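Local coordinates for protein aspartate--tRNA(Asp/Asn) ligase (Sulfolobus tokodaii, PDB 1WYD) that probably charges both tRNA(Asp) and tRNA(Asn) with aspartate, activating the amino acid with ATP before passing it to the tRNA acceptor end, at residues Y191-A196 with E381-W386; L346-L351 with L404-T409; G400-M405 with Q412-I417. All coordinates share one frame; numbering follows the deposited sequence.

Contact 1: Y191-A196 with E381-W386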
loop_
_atom_site.group_PDB
_atom_site.type_symbol
_atom_site.label_atom_id
_atom_site.label_comp_id
_atom_site.label_asym_id
_atom_site.label_seq_id
_atom_site.Cartn_x
_atom_site.Cartn_y
_atom_site.Cartn_z
ATOM N N TYR B 191 -10.095 -12.673 1.828
ATOM C CA TYR B 191 -8.761 -12.820 2.393
ATOM C C TYR B 191 -8.564 -12.053 3.697
ATOM O O TYR B 191 -7.868 -12.550 4.600
ATOM C CB TYR B 191 -7.709 -12.497 1.357
ATOM C CG TYR B 191 -7.717 -13.535 0.221
ATOM C CD1 TYR B 191 -8.432 -13.299 -0.961
ATOM C CD2 TYR B 191 -7.062 -14.763 0.359
ATOM C CE1 TYR B 191 -8.462 -14.245 -2.004
ATOM C CE2 TYR B 191 -7.088 -15.718 -0.667
ATOM C CZ TYR B 191 -7.798 -15.449 -1.846
ATOM O OH TYR B 191 -7.846 -16.375 -2.869
ATOM N N LYS B 192 -9.199 -10.889 3.817
ATOM C CA LYS B 192 -9.020 -10.063 5.006
ATOM C C LYS B 192 -9.834 -10.654 6.146
ATOM O O LYS B 192 -9.418 -10.606 7.299
ATOM C CB LYS B 192 -9.346 -8.577 4.733
ATOM C CG LYS B 192 -10.777 -8.290 4.413
ATOM C CD LYS B 192 -10.985 -6.858 3.962
ATOM C CE LYS B 192 -12.493 -6.554 3.940
ATOM N NZ LYS B 192 -12.839 -5.195 3.515
ATOM N N GLU B 193 -10.963 -11.280 5.816
ATOM C CA GLU B 193 -11.715 -12.035 6.817
ATOM C C GLU B 193 -10.842 -13.147 7.347
ATOM O O GLU B 193 -10.744 -13.336 8.559
ATOM C CB GLU B 193 -12.999 -12.609 6.237
ATOM C CG GLU B 193 -13.967 -11.549 5.725
ATOM C CD GLU B 193 -15.390 -12.070 5.577
ATOM O OE1 GLU B 193 -15.893 -12.744 6.509
ATOM O OE2 GLU B 193 -16.031 -11.770 4.541
ATOM N N LEU B 194 -10.195 -13.865 6.425
ATOM C CA LEU B 194 -9.307 -14.956 6.767
ATOM C C LEU B 194 -8.189 -14.503 7.688
ATOM O O LEU B 194 -7.891 -15.182 8.685
ATOM C CB LEU B 194 -8.684 -15.598 5.499
ATOM C CG LEU B 194 -9.653 -16.347 4.565
ATOM C CD1 LEU B 194 -8.886 -17.254 3.636
ATOM C CD2 LEU B 194 -10.720 -17.130 5.327
ATOM N N MET B 195 -7.544 -13.398 7.315
ATOM C CA MET B 195 -6.425 -12.871 8.074
ATOM C C MET B 195 -6.925 -12.263 9.375
ATOM O O MET B 195 -6.172 -12.191 10.334
ATOM C CB MET B 195 -5.653 -11.813 7.290
ATOM C CG MET B 195 -4.976 -12.329 6.055
ATOM S SD MET B 195 -3.664 -13.431 6.437
ATOM C CE MET B 195 -2.427 -12.285 6.942
ATOM N N ALA B 196 -8.184 -11.826 9.415
ATOM C CA ALA B 196 -8.759 -11.429 10.694
ATOM C C ALA B 196 -8.920 -12.680 11.566
ATOM O O ALA B 196 -8.925 -12.594 12.815
ATOM C CB ALA B 196 -10.074 -10.743 10.490
ATOM N N GLU B 381 -17.307 -23.333 -2.139
ATOM C CA GLU B 381 -16.561 -24.148 -1.178
ATOM C C GLU B 381 -15.259 -23.451 -0.784
ATOM O O GLU B 381 -14.876 -23.494 0.389
ATOM C CB GLU B 381 -16.280 -25.556 -1.739
ATOM C CG GLU B 381 -15.940 -26.648 -0.720
ATOM C CD GLU B 381 -16.634 -26.503 0.635
ATOM O OE1 GLU B 381 -17.874 -26.307 0.682
ATOM O OE2 GLU B 381 -15.947 -26.616 1.673
ATOM N N PHE B 382 -14.616 -22.796 -1.760
ATOM C CA PHE B 382 -13.400 -22.012 -1.540
ATOM C C PHE B 382 -13.553 -20.914 -0.461
ATOM O O PHE B 382 -12.558 -20.477 0.136
ATOM C CB PHE B 382 -12.918 -21.397 -2.856
ATOM C CG PHE B 382 -13.707 -20.191 -3.285
ATOM C CD1 PHE B 382 -14.953 -20.338 -3.914
ATOM C CD2 PHE B 382 -13.213 -18.907 -3.068
ATOM C CE1 PHE B 382 -15.700 -19.234 -4.315
ATOM C CE2 PHE B 382 -13.940 -17.782 -3.476
ATOM C CZ PHE B 382 -15.189 -17.947 -4.102
ATOM N N PHE B 383 -14.791 -20.489 -0.222
ATOM C CA PHE B 383 -15.093 -19.498 0.800
ATOM C C PHE B 383 -15.626 -20.155 2.077
ATOM O O PHE B 383 -15.245 -19.786 3.184
ATOM C CB PHE B 383 -16.112 -18.492 0.231
ATOM C CG PHE B 383 -16.311 -17.234 1.058
ATOM C CD1 PHE B 383 -15.965 -15.977 0.523
ATOM C CD2 PHE B 383 -16.916 -17.286 2.311
ATOM C CE1 PHE B 383 -16.167 -14.792 1.244
ATOM C CE2 PHE B 383 -17.125 -16.117 3.047
ATOM C CZ PHE B 383 -16.751 -14.862 2.509
ATOM N N LEU B 384 -16.518 -21.120 1.916
ATOM C CA LEU B 384 -17.137 -21.828 3.031
ATOM C C LEU B 384 -16.197 -22.626 3.928
ATOM O O LEU B 384 -16.339 -22.590 5.162
ATOM C CB LEU B 384 -18.221 -22.752 2.504
ATOM C CG LEU B 384 -19.375 -22.044 1.800
ATOM C CD1 LEU B 384 -20.203 -23.112 1.069
ATOM C CD2 LEU B 384 -20.218 -21.272 2.812
ATOM N N LYS B 385 -15.228 -23.306 3.316
ATOM C CA LYS B 385 -14.376 -24.280 4.014
ATOM C C LYS B 385 -13.674 -23.737 5.246
ATOM O O LYS B 385 -13.525 -24.455 6.238
ATOM C CB LYS B 385 -13.294 -24.845 3.077
ATOM C CG LYS B 385 -12.252 -23.815 2.664
ATOM C CD LYS B 385 -10.888 -24.459 2.473
ATOM C CE LYS B 385 -10.613 -24.696 0.997
ATOM N NZ LYS B 385 -9.203 -25.131 0.854
ATOM N N TRP B 386 -13.206 -22.490 5.157
ATOM C CA TRP B 386 -12.392 -21.894 6.206
ATOM C C TRP B 386 -13.160 -21.777 7.513
ATOM O O TRP B 386 -12.564 -21.842 8.576
ATOM C CB TRP B 386 -11.881 -20.526 5.777
ATOM C CG TRP B 386 -11.227 -20.543 4.458
ATOM C CD1 TRP B 386 -11.720 -20.031 3.288
ATOM C CD2 TRP B 386 -9.942 -21.105 4.150
ATOM N NE1 TRP B 386 -10.822 -20.253 2.270
ATOM C CE2 TRP B 386 -9.718 -20.902 2.770
ATOM C CE3 TRP B 386 -8.952 -21.758 4.906
ATOM C CZ2 TRP B 386 -8.564 -21.336 2.128
ATOM C CZ3 TRP B 386 -7.794 -22.199 4.262
ATOM C CH2 TRP B 386 -7.611 -21.979 2.888
#
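Leu-194 sets CD1 over the five-membered ring of Trp-386, in the 3-10 segment 385-386, and CD2 over its CB-CG bond. The contact belongs to the class II catalytic domain, and helix 189-199, which carries Leu-194, opens on the predicted aspartate region 189-192. In this apolar part Leu-194 CD1 makes a CH-pi contact 3.8 Å from the centroid of the Trp-386 five-membered ring, 8° off its normal. Leu-194 CD2 is 3.6 Å from Trp-386 CG. The side chains cross at about a right angle, and a forked leucine supplies one branch for the face, one for the root of the ring. Lys-385 CD lies over the opposite face, so the indole is sandwiched between aliphatic carbons. A weak, bent hydrogen bond from Trp-386 NE1 to Phe-382 O (2.8 Å) may help to hold the ring's rotation.

The second kind of contact sets a carboxylate against an aromatic rim. Glu-193 OE2 lies near the plane of the Phe-383 ring, 3.8 Å from Phe-383 CZ, with the two planes 78° apart. Phe-383 reaches it because its CG is anti to the backbone N (chi1 -168°). His-394 bonds OE1 and Gln-189 bonds OE2. The glutamate side chain also touches Arg-359, a predicted aspartate-binding residue. Val-122 of the second subunit packs on Leu-194 and Trp-386.

The chemistry thus divides: an apolar patch joins helix 189-199 to the 3-10 segment, while the slightly positive phenylalanine rim probably tolerates a glutamate oxygen already hydrogen-bonded to Gln-189.

Contact 2: L346-L351 with L404-T409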
loop_
_atom_site.group_PDB
_atom_site.type_symbol
_atom_site.label_atom_id
_atom_site.label_comp_id
_atom_site.label_asym_id
_atom_site.label_seq_id
_atom_site.Cartn_x
_atom_site.Cartn_y
_atom_site.Cartn_z
ATOM N N LEU B 346 -21.346 4.685 4.252
ATOM C CA LEU B 346 -21.070 6.070 4.615
ATOM C C LEU B 346 -21.157 6.946 3.387
ATOM O O LEU B 346 -20.394 6.759 2.428
ATOM C CB LEU B 346 -19.706 6.259 5.296
ATOM C CG LEU B 346 -19.386 7.713 5.714
ATOM C CD1 LEU B 346 -20.387 8.278 6.798
ATOM C CD2 LEU B 346 -17.981 7.869 6.191
ATOM N N ILE B 347 -22.090 7.902 3.436
ATOM C CA ILE B 347 -22.275 8.903 2.389
ATOM C C ILE B 347 -21.688 10.250 2.758
ATOM O O ILE B 347 -21.923 10.771 3.882
ATOM C CB ILE B 347 -23.773 9.106 2.088
ATOM C CG1 ILE B 347 -24.522 7.768 2.048
ATOM C CG2 ILE B 347 -23.969 9.962 0.818
ATOM C CD1 ILE B 347 -24.218 6.910 0.809
ATOM N N TYR B 348 -20.960 10.829 1.809
ATOM C CA TYR B 348 -20.635 12.254 1.825
ATOM C C TYR B 348 -21.402 13.020 0.757
ATOM O O TYR B 348 -21.132 12.861 -0.438
ATOM C CB TYR B 348 -19.138 12.477 1.618
ATOM C CG TYR B 348 -18.784 13.930 1.423
ATOM C CD1 TYR B 348 -18.408 14.420 0.178
ATOM C CD2 TYR B 348 -18.833 14.821 2.490
ATOM C CE1 TYR B 348 -18.077 15.759 0.003
ATOM C CE2 TYR B 348 -18.506 16.152 2.314
ATOM C CZ TYR B 348 -18.118 16.608 1.071
ATOM O OH TYR B 348 -17.793 17.947 0.907
ATOM N N LYS B 349 -22.316 13.882 1.204
ATOM C CA LYS B 349 -23.356 14.529 0.368
ATOM C C LYS B 349 -24.194 13.555 -0.468
ATOM O O LYS B 349 -25.189 13.035 -0.002
ATOM C CB LYS B 349 -22.776 15.674 -0.480
ATOM C CG LYS B 349 -22.146 16.768 0.376
ATOM C CD LYS B 349 -21.854 18.048 -0.388
ATOM C CE LYS B 349 -20.998 18.937 0.507
ATOM N NZ LYS B 349 -20.485 20.190 -0.123
ATOM N N PHE B 350 -23.786 13.275 -1.700
ATOM C CA PHE B 350 -24.463 12.256 -2.497
ATOM C C PHE B 350 -23.493 11.205 -3.030
ATOM O O PHE B 350 -23.772 10.555 -4.042
ATOM C CB PHE B 350 -25.218 12.906 -3.670
ATOM C CG PHE B 350 -24.328 13.685 -4.605
ATOM C CD1 PHE B 350 -24.161 15.059 -4.432
ATOM C CD2 PHE B 350 -23.642 13.042 -5.638
ATOM C CE1 PHE B 350 -23.312 15.800 -5.271
ATOM C CE2 PHE B 350 -22.794 13.753 -6.473
ATOM C CZ PHE B 350 -22.625 15.149 -6.289
ATOM N N LEU B 351 -22.361 11.022 -2.370
ATOM C CA LEU B 351 -21.398 10.022 -2.839
ATOM C C LEU B 351 -21.144 8.958 -1.775
ATOM O O LEU B 351 -20.998 9.282 -0.589
ATOM C CB LEU B 351 -20.096 10.712 -3.248
ATOM C CG LEU B 351 -18.975 9.935 -3.952
ATOM C CD1 LEU B 351 -19.336 9.412 -5.409
ATOM C CD2 LEU B 351 -17.797 10.861 -3.968
ATOM N N LEU B 404 -12.914 9.153 -1.296
ATOM C CA LEU B 404 -12.553 9.876 -0.057
ATOM C C LEU B 404 -11.857 11.152 -0.446
ATOM O O LEU B 404 -11.987 12.160 0.216
ATOM C CB LEU B 404 -11.627 9.048 0.843
ATOM C CG LEU B 404 -10.803 9.759 1.929
ATOM C CD1 LEU B 404 -11.704 10.357 3.109
ATOM C CD2 LEU B 404 -9.704 8.830 2.469
ATOM N N MET B 405 -11.153 11.133 -1.574
ATOM C CA MET B 405 -10.478 12.355 -1.972
ATOM C C MET B 405 -11.420 13.541 -2.324
ATOM O O MET B 405 -11.044 14.700 -2.112
ATOM C CB MET B 405 -9.469 12.067 -3.054
ATOM C CG MET B 405 -8.250 11.344 -2.509
ATOM S SD MET B 405 -7.152 12.445 -1.547
ATOM C CE MET B 405 -6.753 13.741 -2.639
ATOM N N VAL B 406 -12.630 13.236 -2.824
ATOM C CA VAL B 406 -13.653 14.248 -3.095
ATOM C C VAL B 406 -14.003 15.012 -1.820
ATOM O O VAL B 406 -14.115 16.251 -1.821
ATOM C CB VAL B 406 -14.941 13.620 -3.618
ATOM C CG1 VAL B 406 -16.043 14.666 -3.743
ATOM C CG2 VAL B 406 -14.694 12.924 -4.969
ATOM N N MET B 407 -14.170 14.272 -0.727
ATOM C CA MET B 407 -14.433 14.863 0.574
ATOM C C MET B 407 -13.219 15.681 1.074
ATOM O O MET B 407 -13.358 16.621 1.863
ATOM C CB MET B 407 -14.855 13.732 1.554
ATOM C CG MET B 407 -14.973 14.143 2.997
ATOM S SD MET B 407 -15.126 12.719 4.097
ATOM C CE MET B 407 -16.098 13.554 5.350
ATOM N N LEU B 408 -12.027 15.346 0.617
ATOM C CA LEU B 408 -10.843 16.063 1.085
ATOM C C LEU B 408 -10.311 17.166 0.176
ATOM O O LEU B 408 -9.344 17.844 0.547
ATOM C CB LEU B 408 -9.703 15.103 1.434
ATOM C CG LEU B 408 -9.991 13.971 2.411
ATOM C CD1 LEU B 408 -8.781 13.088 2.391
ATOM C CD2 LEU B 408 -10.200 14.552 3.842
ATOM N N THR B 409 -10.918 17.376 -0.992
ATOM C CA THR B 409 -10.376 18.363 -1.930
ATOM C C THR B 409 -11.436 19.228 -2.580
ATOM O O THR B 409 -11.159 20.332 -3.024
ATOM C CB THR B 409 -9.610 17.641 -3.053
ATOM O OG1 THR B 409 -10.497 16.687 -3.662
ATOM C CG2 THR B 409 -8.489 16.813 -2.469
#
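Tyr-348, at the end of strand 343-348, lays its ring against Met-407 on helix 401-409, and this pair is the tightly packed part of the contact. Met-407 CB stands over the ring face, 3.9 Å from the Tyr-348 centroid and 13° off the normal, a CH-pi contact displaced toward the rim. The methionine's own backbone comes equally close, with Met-407 CA 3.8 Å from Tyr-348 CE1. From there the chain runs on across the ring: with CG anti to the backbone N (chi1 172°) and an extended chain beyond, Met-407 CG passes Tyr-348 CD2 and the sulfur follows at an oblique angle. Met-407 SD is 5.1 Å from the Tyr-348 centroid, a Met-aromatic contact. A long, flexible, polarisable side chain fits such a face well. Lys-349 covers the other face with its CG, and the phenol OH is hydrogen-bonded to Tyr-266 OH, which also bonds Met-407 O.

The looser side belongs to Leu-351, which is partly exposed. It meets Val-406 tip to tip, with Leu-351 CD2 3.9 Å from Val-406 CG2, a single methyl-to-methyl approach. Leu-351 is placed by a beta hairpin with a two-residue loop, Lys-349 and Phe-350, across which Tyr-348 and Leu-351 exchange backbone hydrogen bonds, both 2.9 Å between N and O, one from Tyr-348 N to Leu-351 O and one from Leu-351 N to Tyr-348 O.

Farther along, Thr-409 OG1 donates to Met-405 O (2.6 Å) from above the carbonyl plane. Leu-316 of strand 316-320 packs on both Tyr-348 and Met-407, whereas Leu-408 turns from the sheet to helix 235-256; helix 401-409 is therefore wedged between the central mixed sheet, largely antiparallel, and that long helix.

Contact 3: G400-M405 with Q412-I417. With SO4 (sulfate ion), chain G.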
loop_
_atom_site.group_PDB
_atom_site.type_symbol
_atom_site.label_atom_id
_atom_site.label_comp_id
_atom_site.label_asym_id
_atom_site.label_seq_id
_atom_site.Cartn_x
_atom_site.Cartn_y
_atom_site.Cartn_z
ATOM N N GLY B 400 -13.183 3.779 -0.634
ATOM C CA GLY B 400 -12.492 4.095 -1.847
ATOM C C GLY B 400 -11.625 5.293 -1.646
ATOM O O GLY B 400 -12.133 6.344 -1.298
ATOM N N LEU B 401 -10.323 5.153 -1.898
ATOM C CA LEU B 401 -9.440 6.266 -1.784
ATOM C C LEU B 401 -9.893 7.473 -2.612
ATOM O O LEU B 401 -10.096 8.575 -2.075
ATOM C CB LEU B 401 -7.997 5.861 -2.053
ATOM C CG LEU B 401 -6.892 6.926 -1.994
ATOM C CD1 LEU B 401 -6.892 7.721 -0.607
ATOM C CD2 LEU B 401 -5.523 6.312 -2.263
ATOM N N ALA B 402 -10.112 7.300 -3.890
ATOM C CA ALA B 402 -10.373 8.477 -4.679
ATOM C C ALA B 402 -11.739 9.118 -4.372
ATOM O O ALA B 402 -11.890 10.336 -4.535
ATOM C CB ALA B 402 -10.218 8.190 -6.134
ATOM N N ARG B 403 -12.714 8.306 -3.941
ATOM C CA ARG B 403 -13.966 8.855 -3.498
ATOM C C ARG B 403 -13.725 9.676 -2.223
ATOM O O ARG B 403 -14.242 10.778 -2.104
ATOM C CB ARG B 403 -14.977 7.752 -3.233
ATOM C CG ARG B 403 -15.951 7.575 -4.319
ATOM C CD ARG B 403 -16.236 6.139 -4.529
ATOM N NE ARG B 403 -17.011 5.886 -5.736
ATOM C CZ ARG B 403 -18.325 5.747 -5.723
ATOM N NH1 ARG B 403 -19.000 5.873 -4.571
ATOM N NH2 ARG B 403 -18.973 5.504 -6.845
ATOM N N LEU B 404 -12.914 9.153 -1.296
ATOM C CA LEU B 404 -12.553 9.876 -0.057
ATOM C C LEU B 404 -11.857 11.152 -0.446
ATOM O O LEU B 404 -11.987 12.160 0.216
ATOM C CB LEU B 404 -11.627 9.048 0.843
ATOM C CG LEU B 404 -10.803 9.759 1.929
ATOM C CD1 LEU B 404 -11.704 10.357 3.109
ATOM C CD2 LEU B 404 -9.704 8.830 2.469
ATOM N N MET B 405 -11.153 11.133 -1.574
ATOM C CA MET B 405 -10.478 12.355 -1.972
ATOM C C MET B 405 -11.420 13.541 -2.324
ATOM O O MET B 405 -11.044 14.700 -2.112
ATOM C CB MET B 405 -9.469 12.067 -3.054
ATOM C CG MET B 405 -8.250 11.344 -2.509
ATOM S SD MET B 405 -7.152 12.445 -1.547
ATOM C CE MET B 405 -6.753 13.741 -2.639
ATOM N N GLN B 412 -14.760 17.242 -8.009
ATOM C CA GLN B 412 -15.938 16.472 -8.373
ATOM C C GLN B 412 -15.679 15.500 -9.540
ATOM O O GLN B 412 -16.614 14.997 -10.140
ATOM C CB GLN B 412 -17.088 17.424 -8.758
ATOM C CG GLN B 412 -17.615 18.329 -7.626
ATOM C CD GLN B 412 -17.995 17.537 -6.371
ATOM O OE1 GLN B 412 -19.011 16.846 -6.358
ATOM N NE2 GLN B 412 -17.172 17.628 -5.330
ATOM N N SER B 413 -14.427 15.230 -9.870
ATOM C CA SER B 413 -14.163 14.200 -10.890
ATOM C C SER B 413 -13.033 13.271 -10.469
ATOM O O SER B 413 -11.931 13.707 -10.120
ATOM C CB SER B 413 -13.878 14.814 -12.254
ATOM O OG SER B 413 -13.594 13.810 -13.230
ATOM N N VAL B 414 -13.329 11.983 -10.494
ATOM C CA VAL B 414 -12.346 10.944 -10.203
ATOM C C VAL B 414 -11.182 10.914 -11.204
ATOM O O VAL B 414 -10.098 10.463 -10.876
ATOM C CB VAL B 414 -13.028 9.588 -10.151
ATOM C CG1 VAL B 414 -13.248 9.022 -11.574
ATOM C CG2 VAL B 414 -12.256 8.654 -9.274
ATOM N N LYS B 415 -11.397 11.422 -12.409
ATOM C CA LYS B 415 -10.318 11.420 -13.399
ATOM C C LYS B 415 -9.467 12.629 -13.162
ATOM O O LYS B 415 -8.409 12.779 -13.733
ATOM C CB LYS B 415 -10.866 11.460 -14.825
ATOM C CG LYS B 415 -11.914 10.404 -15.128
ATOM C CD LYS B 415 -12.959 10.983 -16.107
ATOM C CE LYS B 415 -12.398 11.049 -17.513
ATOM N NZ LYS B 415 -13.487 11.361 -18.473
ATOM N N GLU B 416 -9.969 13.523 -12.334
ATOM C CA GLU B 416 -9.167 14.635 -11.894
ATOM C C GLU B 416 -8.389 14.322 -10.598
ATOM O O GLU B 416 -7.505 15.081 -10.212
ATOM C CB GLU B 416 -10.046 15.847 -11.729
ATOM C CG GLU B 416 -10.906 16.142 -12.921
ATOM C CD GLU B 416 -10.837 17.592 -13.306
ATOM O OE1 GLU B 416 -10.713 18.468 -12.388
ATOM O OE2 GLU B 416 -10.921 17.850 -14.530
ATOM N N ILE B 417 -8.701 13.213 -9.936
ATOM C CA ILE B 417 -7.984 12.844 -8.714
ATOM C C ILE B 417 -6.909 11.787 -9.010
ATOM O O ILE B 417 -5.754 11.897 -8.562
ATOM C CB ILE B 417 -8.997 12.398 -7.610
ATOM C CG1 ILE B 417 -9.726 13.629 -7.035
ATOM C CG2 ILE B 417 -8.308 11.631 -6.484
ATOM C CD1 ILE B 417 -11.151 13.408 -6.483
HETATM S S SO4 G . -16.106 11.321 -13.487
HETATM O O1 SO4 G . -17.038 12.432 -13.661
HETATM O O2 SO4 G . -16.522 10.201 -14.358
HETATM O O3 SO4 G . -16.132 10.909 -12.073
HETATM O O4 SO4 G . -14.763 11.776 -13.859
#
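Ala-402 fits between Val-414 and Ile-417, on the helix of class II synthetase motif 3, the strand-helix unit formed by strand 394-400 and helix 401-409. The side chains of the first shell are all apolar. Ala-402 CB is 3.8 Å from Val-414 CG2 and slightly farther from Ile-417 CG2; so small a residue lets the returning chain lie close to the helix. One turn on, Met-405 CB meets Ile-417 CG2 at 3.6 Å, with the two side chains oblique to each other. A beta-branched isoleucine suits this place: CG2 lies between Ala-402 CB and Met-405 CB, while Ile-417 CD1 packs along Met-405 CB and the backbone, 3.7 Å from Ala-402 O.

Behind these atoms, a type I beta turn from Ser-413 to Glu-416 brings the loop back, closed by the bond from Glu-416 N to Ser-413 O (3.0 Å). Glu-416 is tied to Arg-117 by a salt bridge, and Met-405 is backed by Val-133 and Ile-136 of helix 128-150. On the helix side Gly-400 is the N-cap, its O accepting Leu-404 N at 2.9 Å. Residues 400-403 are predicted to bind ATP; Arg-403 salt-bridges a bound buffer sulfonate and hydrogen-bonds the backbone of Glu-352.

Outermost is a sulfate, probably from the crystallisation liquor, beside Ser-413 and also bonded to Phe-218 N. The valine divides its branches between core and anion: with chi1 at 81°, CG1 turns to the sulfate as CG2 meets Ala-402, and Val-414 N makes a weak hydrogen bond to sulfate O3 at 3.4 Å, nearly straight at 158°.

In the fold
All three contacts are largely buried, but contact 1 lies apart from the other two in the catalytic domain. Contacts 2 and 3 share helix 401-409, with centres 9 Å apart: one joins the helix to the sheet, the other to the loop that follows it, and Val-406 packs on Ile-417 between them. Contact 1 lies about 30 Å from both, centre to centre, farther from the middle of the chain and within reach of the second subunit. Contacts 1 and 2 each set aliphatic groups over an aromatic face, whereas contact 3 uses apolar side chains without a ring. Glutamate enters directly only at contact 1, near predicted aspartate-binding residues; contact 3 includes residues of the predicted ATP site.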